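Local atomic coordinates of sulfite dehydrogenase (Paracoccus pantotrophus, PDB entry 2XTS), a protein that probably oxidises protein-bound sulfane sulfur at a molybdenum cofactor and passes the electrons on to heme c, as part of the bacterial Sox system. Residues Gly150-Leu153 / Ser154-Leu157. Numbering follows the deposited sequence. Where two conformers were deposited one is given.
Sequences GVPL and SVLL
Val151 meets Leu156, in the first turn of the helix, through one methyl. Its CG1, turned anti to the backbone N (chi1 173°), lies 4.0 Å from Leu156 CD2, the two side chains crossing at about a right angle, and Phe109 packs against both. Pro152 comes next, at the N-cap position. Its ring lies alongside the Val155 side chain, both pointing the same way, with Pro152 CG 3.7 Å from Val155 CG2, a contact less certain because Val155 was modelled in two conformers; CB of the same ring sits 3.6 Å from Ser154 OG. The proline carbonyl turns back to the helix: Val155 N donates to Pro152 O at 3.1 Å, a bent bond whose donor stands well above the carbonyl plane. This is a strand-to-helix junction in the molybdopterin-binding domain, where strand 143-152 of an antiparallel sheet runs without a linker into helix 153-160. The junction lies apart from the molybdenum centre and the heme, with the Leu153 side chain about 13 Å from the bound molybdopterin. Leu153 opens the helix. Its carbonyl accepts the i to i+4 bond of the first helical turn, Leu157 N donating nearly straight to Leu153 O at 2.9 Å, while Leu157 CG lies 3.3 Å from that same oxygen. The Leu153 side chain leaves the backbone pointing away from 154-157 and packs on Val188, Val192 and Leu194, yet its CD2 still meets Leu156 CD1 at 4.1 Å. Leu156 thus spreads its two methyls between Leu153 and Val151, and also touches Leu89 and Ile91 of strand 89-93. Cutting Leu156 back to an alanine removes CG and both methyls, which would probably open a gap beside Val151 CG1 and Leu153 CD2.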
ATOM      1  N   GLY A 150     -13.128   5.332   5.617  1.00  6.82           N
ATOM      2  CA  GLY A 150     -13.605   6.246   6.629  1.00  7.77           C
ATOM      3  C   GLY A 150     -15.088   6.405   6.535  1.00  7.63           C
ATOM      4  O   GLY A 150     -15.786   5.462   6.162  1.00 10.11           O
ATOM      5  N   VAL A 151     -15.559   7.583   6.919  1.00  7.99           N
ATOM      6  CA  VAL A 151     -16.982   7.848   7.012  1.00  8.80           C
ATOM      7  C   VAL A 151     -17.285   9.074   6.147  1.00  8.61           C
ATOM      8  O   VAL A 151     -16.573  10.077   6.227  1.00  9.60           O
ATOM      9  CB  VAL A 151     -17.384   8.109   8.486  1.00 10.13           C
ATOM     10  CG1 VAL A 151     -18.824   8.560   8.594  1.00 13.06           C
ATOM     11  CG2 VAL A 151     -17.092   6.893   9.366  1.00 11.33           C
ATOM     12  N   PRO A 152     -18.359   9.021   5.335  1.00  9.06           N
ATOM     13  CA  PRO A 152     -18.723  10.202   4.557  1.00  9.50           C
ATOM     14  C   PRO A 152     -19.116  11.362   5.440  1.00  9.47           C
ATOM     15  O   PRO A 152     -19.810  11.173   6.453  1.00  9.85           O
ATOM     16  CB  PRO A 152     -19.928   9.757   3.748  1.00  9.95           C
ATOM     17  CG  PRO A 152     -20.307   8.443   4.225  1.00 12.89           C
ATOM     18  CD  PRO A 152     -19.285   7.894   5.130  1.00  9.73           C
ATOM     19  N   LEU A 153     -18.710  12.574   5.071  1.00  9.85           N
ATOM     20  CA  LEU A 153     -19.153  13.726   5.859  1.00 10.20           C
ATOM     21  C   LEU A 153     -20.669  13.834   5.952  1.00 10.45           C
ATOM     22  O   LEU A 153     -21.193  14.304   6.962  1.00 11.21           O
ATOM     23  CB  LEU A 153     -18.569  15.044   5.344  1.00 10.22           C
ATOM     24  CG  LEU A 153     -17.056  15.230   5.498  1.00 11.22           C
ATOM     25  CD1 LEU A 153     -16.685  16.698   5.231  1.00 12.48           C
ATOM     26  CD2 LEU A 153     -16.532  14.742   6.855  1.00 12.98           C
ATOM     27  N   SER A 154     -21.368  13.406   4.905  1.00 10.87           N
ATOM     28  CA  SER A 154     -22.828  13.487   4.919  1.00 12.04           C
ATOM     29  C   SER A 154     -23.430  12.785   6.127  1.00 12.52           C
ATOM     30  O   SER A 154     -24.393  13.283   6.720  1.00 13.37           O
ATOM     31  CB  SER A 154     -23.393  12.905   3.635  1.00 12.81           C
ATOM     32  OG  SER A 154     -23.063  11.542   3.477  1.00 15.09           O
ATOM     33  N   VAL A 155     -22.885  11.639   6.522  1.00 12.58           N
ATOM     34  CA  VAL A 155     -23.477  10.917   7.636  0.50 13.61           C
ATOM     35  C   VAL A 155     -23.163  11.589   8.976  1.00 13.41           C
ATOM     36  O   VAL A 155     -24.006  11.599   9.880  1.00 14.60           O
ATOM     37  CB  VAL A 155     -23.099   9.435   7.647  0.50 14.42           C
ATOM     38  CG1 VAL A 155     -23.916   8.706   8.709  0.50 15.12           C
ATOM     39  CG2 VAL A 155     -23.351   8.795   6.272  0.50 14.34           C
ATOM     40  N   LEU A 156     -21.978  12.185   9.107  1.00 12.51           N
ATOM     41  CA  LEU A 156     -21.648  12.920  10.335  1.00 12.55           C
ATOM     42  C   LEU A 156     -22.509  14.159  10.460  1.00 12.98           C
ATOM     43  O   LEU A 156     -23.032  14.467  11.539  1.00 14.16           O
ATOM     44  CB  LEU A 156     -20.190  13.333  10.322  1.00 12.84           C
ATOM     45  CG  LEU A 156     -19.200  12.175  10.280  1.00 11.70           C
ATOM     46  CD1 LEU A 156     -17.776  12.751  10.197  1.00 13.43           C
ATOM     47  CD2 LEU A 156     -19.349  11.275  11.476  1.00 13.66           C
ATOM     48  N   LEU A 157     -22.655  14.864   9.347  1.00 12.86           N
ATOM     49  CA  LEU A 157     -23.420  16.104   9.329  1.00 13.64           C
ATOM     50  C   LEU A 157     -24.891  15.838   9.625  1.00 14.36           C
ATOM     51  O   LEU A 157     -25.541  16.640  10.279  1.00 15.20           O
ATOM     52  CB  LEU A 157     -23.234  16.822   8.000  1.00 13.61           C
ATOM     53  CG  LEU A 157     -21.822  17.396   7.842  1.00 13.87           C
ATOM     54  CD1 LEU A 157     -21.591  17.865   6.415  1.00 15.76           C
ATOM     55  CD2 LEU A 157     -21.523  18.541   8.807  1.00 16.48           C
TER